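Local coordinates for putative protein (Neisseria meningitidis, PDB 2O3G), which is of unknown function but forms the transporter-associated domain of a CBS-domain membrane protein, which may bind flavin adenine dinucleotide, at residues 75-78 with 84-87; 25-30 with 37-42; 49-54 with 66-71. One frame throughout, in Å; residues are numbered along the deposited sequence.

Contact 1: residues 75-78 with 84-87; sequences VVEK and ERVK
Val76 and Glu77 both face Arg85, a classic beta bulge, and the register shifts by one between the Val75-Val86 and Glu77-Arg85 pairs; Glu84 and Arg85 both facing Glu77 meets the same definition. Arg85 O takes a nearly straight hydrogen bond from Val76 N (2.8 Å, 170° at the hydrogen) and a weak one from Glu77 N at 3.4 Å. In return Glu77 O accepts from Arg85 N at 3.1 Å, in the carbonyl plane on a lone pair, and from Glu84 N at 2.7 Å through a more bent bond (139° at the hydrogen). Two carbonyls collect three bonds and a weak fourth.

Val76 lays CG2 against Arg85 CB, 3.4 Å away, and its other methyl, CG1, reaches Lys87 CB at 3.8 Å. Glu77 has CG anti to the backbone N (chi1 -156°) and an extended chain, which carries OE1 to within 3.5 Å of Arg85 CG. The charges do not pair here: Glu77 OE1 stays 5.0 Å from Arg85 NE, the guanidinium bonding instead to Thr20, while Glu84 turns its carboxylate to Arg82.

Val75 and Val86 lie on the face of the sheet opposite Glu77 and Arg85, packing on Pro60 and Phe73 respectively. Strand 82-90 runs between 20-22 and 71-79, and Val86 extends the backbone bonding to Val21.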
# COMPACT_ATOMS: atom_id res chain seq x y z
N VAL A 75 7.26 1.57 1.80
CA VAL A 75 7.21 1.33 3.23
C VAL A 75 8.25 2.21 3.87
O VAL A 75 9.46 2.18 3.55
CB VAL A 75 7.36 -0.15 3.55
CG1 VAL A 75 7.93 -0.80 2.41
CG2 VAL A 75 8.23 -0.38 4.76
N VAL A 76 7.76 3.04 4.77
CA VAL A 76 8.66 3.98 5.35
C VAL A 76 9.03 3.61 6.78
O VAL A 76 10.22 3.69 7.17
CB VAL A 76 8.22 5.50 5.23
CG1 VAL A 76 8.27 5.91 3.81
CG2 VAL A 76 6.88 5.78 5.89
N GLU A 77 8.02 3.21 7.54
CA GLU A 77 8.23 2.60 8.83
C GLU A 77 7.66 1.15 8.94
O GLU A 77 6.49 0.88 8.66
CB GLU A 77 7.62 3.54 9.84
CG GLU A 77 8.15 3.47 11.19
CD GLU A 77 7.12 4.03 12.11
OE1 GLU A 77 6.34 4.90 11.63
OE2 GLU A 77 7.05 3.60 13.29
N LYS A 78 8.53 0.21 9.32
CA LYS A 78 8.13 -1.09 9.87
C LYS A 78 8.18 -1.00 11.39
O LYS A 78 9.21 -0.57 11.96
CB LYS A 78 9.10 -2.15 9.44
CG LYS A 78 9.24 -2.29 7.98
CD LYS A 78 8.65 -3.59 7.55
CE LYS A 78 9.42 -4.72 8.15
NZ LYS A 78 9.59 -5.71 7.10
N GLU A 84 4.15 -0.39 9.12
CA GLU A 84 3.50 0.58 9.97
C GLU A 84 2.96 1.81 9.17
O GLU A 84 1.78 2.24 9.37
CB GLU A 84 4.48 0.97 11.11
CG GLU A 84 3.87 1.90 12.21
CD GLU A 84 3.07 1.12 13.24
OE1 GLU A 84 3.18 1.42 14.48
OE2 GLU A 84 2.35 0.18 12.81
N ARG A 85 3.84 2.36 8.31
CA ARG A 85 3.56 3.59 7.49
C ARG A 85 3.98 3.42 6.08
O ARG A 85 5.14 2.97 5.79
CB ARG A 85 4.38 4.80 7.97
CG ARG A 85 3.87 5.42 9.16
CD ARG A 85 3.34 6.79 8.94
NE ARG A 85 2.13 6.79 9.76
CZ ARG A 85 1.09 7.58 9.58
NH1 ARG A 85 0.05 7.44 10.39
NH2 ARG A 85 1.08 8.50 8.61
N VAL A 86 3.08 3.83 5.19
CA VAL A 86 3.48 3.87 3.79
C VAL A 86 3.28 5.25 3.17
O VAL A 86 2.37 6.03 3.56
CB VAL A 86 2.95 2.62 2.99
CG1 VAL A 86 1.93 1.90 3.76
CG2 VAL A 86 2.40 3.01 1.64
N LYS A 87 4.21 5.58 2.28
CA LYS A 87 4.22 6.89 1.59
C LYS A 87 3.66 6.70 0.17
O LYS A 87 4.22 5.92 -0.62
CB LYS A 87 5.68 7.44 1.47
CG LYS A 87 5.80 8.92 0.93
CD LYS A 87 7.20 9.41 0.47
CE LYS A 87 7.28 10.99 0.54
NZ LYS A 87 6.33 11.76 1.60

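Contact 2: residues 25-30 with 37-42; sequences LEYVEL and PQQEED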
# COMPACT_ATOMS: atom_id res chain seq x y z
N LEU A 25 -4.35 0.51 6.69
CA LEU A 25 -5.55 1.16 6.12
C LEU A 25 -6.15 0.12 5.15
O LEU A 25 -5.43 -0.66 4.44
CB LEU A 25 -5.13 2.38 5.31
CG LEU A 25 -6.06 3.55 5.48
CD1 LEU A 25 -6.11 4.17 4.13
CD2 LEU A 25 -7.46 3.37 6.10
N GLU A 26 -7.46 0.09 5.16
CA GLU A 26 -8.21 -0.77 4.26
C GLU A 26 -8.32 -0.15 2.89
O GLU A 26 -8.80 0.98 2.74
CB GLU A 26 -9.63 -0.99 4.83
CG GLU A 26 -9.58 -1.95 6.04
CD GLU A 26 -10.89 -2.25 6.68
OE1 GLU A 26 -11.89 -1.52 6.51
OE2 GLU A 26 -10.92 -3.26 7.44
N TYR A 27 -7.89 -0.91 1.91
CA TYR A 27 -8.13 -0.58 0.52
C TYR A 27 -9.48 -0.03 0.27
O TYR A 27 -9.64 0.96 -0.45
CB TYR A 27 -7.98 -1.75 -0.34
CG TYR A 27 -7.93 -1.40 -1.78
CD1 TYR A 27 -6.73 -1.25 -2.43
CD2 TYR A 27 -9.06 -1.26 -2.50
CE1 TYR A 27 -6.65 -0.92 -3.77
CE2 TYR A 27 -9.03 -0.95 -3.86
CZ TYR A 27 -7.80 -0.78 -4.48
OH TYR A 27 -7.77 -0.49 -5.83
N VAL A 28 -10.44 -0.55 0.96
CA VAL A 28 -11.78 -0.11 0.73
C VAL A 28 -11.95 1.28 1.22
O VAL A 28 -12.89 1.98 0.88
CB VAL A 28 -12.72 -1.14 1.38
CG1 VAL A 28 -13.99 -0.54 1.96
CG2 VAL A 28 -13.06 -2.12 0.32
N GLU A 29 -11.05 1.70 2.08
CA GLU A 29 -11.18 3.03 2.69
C GLU A 29 -10.33 4.10 1.94
O GLU A 29 -10.82 5.17 1.68
CB GLU A 29 -10.84 2.96 4.18
CG GLU A 29 -12.06 2.48 5.13
CD GLU A 29 -13.35 3.38 5.13
OE1 GLU A 29 -13.20 4.65 5.09
OE2 GLU A 29 -14.52 2.81 5.17
N LEU A 30 -9.08 3.77 1.62
CA LEU A 30 -8.18 4.55 0.80
C LEU A 30 -8.74 4.75 -0.63
O LEU A 30 -8.86 5.88 -1.09
CB LEU A 30 -6.89 3.79 0.64
CG LEU A 30 -5.59 4.58 0.52
CD1 LEU A 30 -4.69 3.91 -0.45
CD2 LEU A 30 -5.82 6.10 0.19
N PRO A 37 -8.73 1.72 -8.47
CA PRO A 37 -9.78 0.98 -9.08
C PRO A 37 -10.45 -0.14 -8.11
O PRO A 37 -9.80 -0.79 -7.30
CB PRO A 37 -9.06 0.36 -10.25
CG PRO A 37 -7.79 -0.04 -9.70
CD PRO A 37 -7.41 1.17 -8.82
N GLN A 38 -11.75 -0.28 -8.18
CA GLN A 38 -12.50 -1.31 -7.52
C GLN A 38 -11.87 -2.68 -7.60
O GLN A 38 -11.41 -3.11 -8.64
CB GLN A 38 -13.83 -1.34 -8.22
CG GLN A 38 -14.71 -2.54 -7.95
CD GLN A 38 -15.39 -2.48 -6.60
OE1 GLN A 38 -15.97 -1.43 -6.16
NE2 GLN A 38 -15.27 -3.57 -5.88
N GLN A 39 -11.84 -3.40 -6.49
CA GLN A 39 -11.40 -4.79 -6.57
C GLN A 39 -12.53 -5.82 -6.87
O GLN A 39 -13.75 -5.55 -6.69
CB GLN A 39 -10.54 -5.21 -5.36
CG GLN A 39 -10.83 -4.40 -4.14
CD GLN A 39 -10.29 -5.01 -2.85
OE1 GLN A 39 -11.03 -5.07 -1.85
NE2 GLN A 39 -9.02 -5.47 -2.85
N GLU A 40 -12.11 -6.97 -7.40
CA GLU A 40 -13.00 -8.13 -7.58
C GLU A 40 -13.31 -8.80 -6.24
O GLU A 40 -12.65 -8.52 -5.22
CB GLU A 40 -12.38 -9.16 -8.57
CG GLU A 40 -10.88 -9.44 -8.41
CD GLU A 40 -10.06 -8.21 -8.68
OE1 GLU A 40 -9.64 -7.51 -7.70
OE2 GLU A 40 -9.89 -7.90 -9.89
N GLU A 41 -14.29 -9.70 -6.25
CA GLU A 41 -14.52 -10.59 -5.10
C GLU A 41 -13.30 -11.49 -4.66
O GLU A 41 -13.03 -11.63 -3.47
CB GLU A 41 -15.79 -11.43 -5.35
CG GLU A 41 -17.04 -10.66 -5.86
CD GLU A 41 -18.13 -11.64 -6.43
OE1 GLU A 41 -18.07 -12.02 -7.65
OE2 GLU A 41 -19.03 -12.06 -5.64
N ASP A 42 -12.55 -12.09 -5.61
CA ASP A 42 -11.40 -13.01 -5.24
C ASP A 42 -10.14 -12.23 -4.68
O ASP A 42 -8.99 -12.70 -4.75
CB ASP A 42 -11.07 -14.04 -6.38
CG ASP A 42 -9.99 -13.51 -7.41
OD1 ASP A 42 -10.11 -12.33 -7.91
OD2 ASP A 42 -9.02 -14.28 -7.70
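Tyr27 meets both Pro37 and Gln39 and carries nearly all of this contact, in two ways. The polar one is a hydrogen bond from its hydroxyl: Tyr27 OH donates to Pro37 O, modelled at 2.5 Å, a length too short to take literally at this resolution, with the donor tilted 21° out of the carbonyl plane and the oxygen lying at the ring edge. Tyr27 has CG anti to its own N (chi1 -168°), which turns the ring toward the loop.

The van der Waals contacts gather round that bond. Pro37 CD rests 3.4 Å from Tyr27 OH, the proline ring crossing the tyrosine side chain at about a right angle. Gln39 runs past Tyr27 in the opposite direction, its CG 3.9 Å from Tyr27 CE2. Its amide lies within 20° of parallel to the ring, with NE2 over one face but displaced toward the rim, 4.2 Å above the plane. Val28 adds a light touch, CG2 to Gln39 OE1 at 4.2 Å.

Each segment also has a bond of its own: Gln38 NE2 reaches Gln39 O at 2.6 Å, and Leu30 N closes a helical turn on Glu26 O at 3.0 Å. What results is a one-turn helix with Glu26 at its N-cap position, whose tyrosine packs against and hydrogen-bonds to the loop that leads from helix 27-30 to helix 48-56 in this transporter-associated domain.

Contact 3: residues 49-54 with 66-71; sequences AGLIME and ADFHGW. With EDO (1,2-ethanediol), chain C.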
# COMPACT_ATOMS: atom_id res chain seq x y z
N ALA A 49 -0.89 -2.17 3.30
CA ALA A 49 0.29 -3.01 3.52
C ALA A 49 0.13 -4.22 2.70
O ALA A 49 1.10 -4.63 2.08
CB ALA A 49 0.43 -3.43 5.01
N GLY A 50 -1.10 -4.80 2.72
CA GLY A 50 -1.38 -6.04 1.99
C GLY A 50 -1.11 -5.85 0.51
O GLY A 50 -0.47 -6.73 -0.14
N LEU A 51 -1.54 -4.70 -0.03
CA LEU A 51 -1.25 -4.36 -1.42
C LEU A 51 0.20 -4.49 -1.67
O LEU A 51 0.60 -5.13 -2.65
CB LEU A 51 -1.78 -2.96 -1.80
CG LEU A 51 -1.22 -1.95 -2.80
CD1 LEU A 51 -0.19 -2.44 -3.76
CD2 LEU A 51 -2.39 -1.33 -3.52
N ILE A 52 1.01 -3.89 -0.81
CA ILE A 52 2.47 -3.95 -1.10
C ILE A 52 2.98 -5.36 -1.13
O ILE A 52 3.72 -5.71 -2.04
CB ILE A 52 3.34 -3.17 -0.09
CG1 ILE A 52 2.85 -1.73 0.04
CG2 ILE A 52 4.84 -3.36 -0.43
CD1 ILE A 52 3.81 -0.82 0.72
N MSE A 53 2.62 -6.17 -0.13
CA MSE A 53 3.08 -7.60 -0.06
C MSE A 53 2.65 -8.40 -1.24
O MSE A 53 3.47 -9.15 -1.81
CB MSE A 53 2.53 -8.32 1.16
CG MSE A 53 1.99 -7.42 2.23
SE MSE A 53 2.38 -8.39 3.85
CE MSE A 53 1.08 -7.74 5.23
N GLU A 54 1.37 -8.26 -1.58
CA GLU A 54 0.86 -8.80 -2.83
C GLU A 54 1.73 -8.49 -4.04
O GLU A 54 2.23 -9.41 -4.63
CB GLU A 54 -0.58 -8.34 -3.05
CG GLU A 54 -1.08 -8.55 -4.47
CD GLU A 54 -1.43 -9.99 -4.72
OE1 GLU A 54 -0.71 -10.89 -4.23
OE2 GLU A 54 -2.44 -10.24 -5.41
N ALA A 66 5.84 -0.56 -3.99
CA ALA A 66 5.17 -1.30 -5.02
C ALA A 66 4.50 -0.32 -5.82
O ALA A 66 3.86 0.58 -5.24
CB ALA A 66 4.11 -2.24 -4.39
N ASP A 67 4.53 -0.49 -7.13
CA ASP A 67 3.73 0.40 -8.03
C ASP A 67 2.41 -0.21 -8.43
O ASP A 67 2.41 -1.36 -8.86
CB ASP A 67 4.50 0.75 -9.32
CG ASP A 67 5.80 1.61 -9.05
OD1 ASP A 67 6.56 1.90 -10.01
OD2 ASP A 67 6.04 2.05 -7.89
N PHE A 68 1.31 0.55 -8.35
CA PHE A 68 0.01 0.03 -8.59
C PHE A 68 -0.95 1.07 -9.22
O PHE A 68 -1.23 2.08 -8.62
CB PHE A 68 -0.49 -0.37 -7.17
CG PHE A 68 -1.89 -0.97 -7.10
CD1 PHE A 68 -2.08 -2.35 -7.22
CD2 PHE A 68 -2.98 -0.17 -6.82
CE1 PHE A 68 -3.41 -2.95 -7.15
CE2 PHE A 68 -4.31 -0.73 -6.69
CZ PHE A 68 -4.50 -2.13 -6.86
N HIS A 69 -1.52 0.80 -10.40
CA HIS A 69 -2.44 1.70 -11.02
C HIS A 69 -2.09 3.16 -10.94
O HIS A 69 -2.97 3.99 -10.63
CB HIS A 69 -3.84 1.54 -10.47
CG HIS A 69 -4.57 0.38 -11.06
ND1 HIS A 69 -4.26 -0.94 -10.73
CD2 HIS A 69 -5.55 0.32 -11.98
CE1 HIS A 69 -5.04 -1.77 -11.39
NE2 HIS A 69 -5.85 -1.03 -12.15
N GLY A 70 -0.84 3.50 -11.27
CA GLY A 70 -0.46 4.89 -11.37
C GLY A 70 0.05 5.52 -10.08
O GLY A 70 0.28 6.71 -10.05
N TRP A 71 0.18 4.73 -9.01
CA TRP A 71 0.69 5.22 -7.77
C TRP A 71 1.81 4.31 -7.27
O TRP A 71 1.92 3.17 -7.73
CB TRP A 71 -0.38 5.23 -6.76
CG TRP A 71 -1.56 5.97 -7.09
CD1 TRP A 71 -2.55 5.57 -7.85
CD2 TRP A 71 -1.96 7.25 -6.56
NE1 TRP A 71 -3.57 6.54 -7.90
CE2 TRP A 71 -3.21 7.57 -7.11
CE3 TRP A 71 -1.33 8.19 -5.75
CZ2 TRP A 71 -3.86 8.75 -6.84
CZ3 TRP A 71 -2.00 9.38 -5.44
CH2 TRP A 71 -3.26 9.64 -5.99
C1 EDO C . -0.34 -2.40 -12.56
O1 EDO C . -0.51 -1.16 -11.86
C2 EDO C . -1.39 -3.36 -12.01
O2 EDO C . -0.70 -4.23 -11.12
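The helix bearing Leu51 and Ile52 crosses the strand bearing Ala66 and Phe68 at 102°, the two segment axes coming within 8.3 Å. This is a helix laid across one face of an antiparallel sheet, a two-layer alpha+beta arrangement, and nothing but apolar surface joins the layers here: no hydrogen bond links the segments.

Leu51 does most of the work. Its CD2 methyl sits over the centre of the Phe68 ring in a CH-pi contact, 3.5 Å from the centroid of that ring and 12° off the normal. Its second methyl, CD1, lies on the same side of the ring but past its rim, near Phe68 CB and CG, and is 4.4 Å from Ala66 CB. A chi1 of 180° in Phe68 swings the ring toward the helix. On the opposite face of that ring, His69 ND1 stands 3.9 Å above the plane, so the phenyl is sandwiched between an aliphatic methyl and an imidazole. One residue along the helix, Ile52 CG2 packs on Ala66 CB at 4.2 Å, with Phe73 of the next strand touching Leu51, Ile52 and Phe68 alike.

Beyond Phe68 the chain reverses in a type I' turn through His69 and Gly70, closed by Trp71 N to Phe68 O at 3.0 Å. At the turn an ethanediol, probably from the crystallisation liquor, is hydrogen-bonded to Glu55 OE2 and accepts from His69 N through its O1 at 2.6 Å.

In the fold
Contact 3 is the buried one, about 5 Å from the chain centre to its own centre, and purely apolar across its helix and strand. Contacts 1 and 2 are only partly buried and lie on opposite sides of that centre. Contact 1 is held by backbone hydrogen bonds between strands 71-79 and 82-90; contact 2 depends on one tyrosine reaching a loop carbonyl. Contacts 1 and 3 reach the same sheet and meet where Val86 CG2 touches Ile52 CD1 at 4.2 Å. Contact 2 borders contact 3 instead: Tyr27 OH lies 3.6 Å from Phe68 CE2, and Pro37 packs on His69, bringing the loop up to the helix-sheet core.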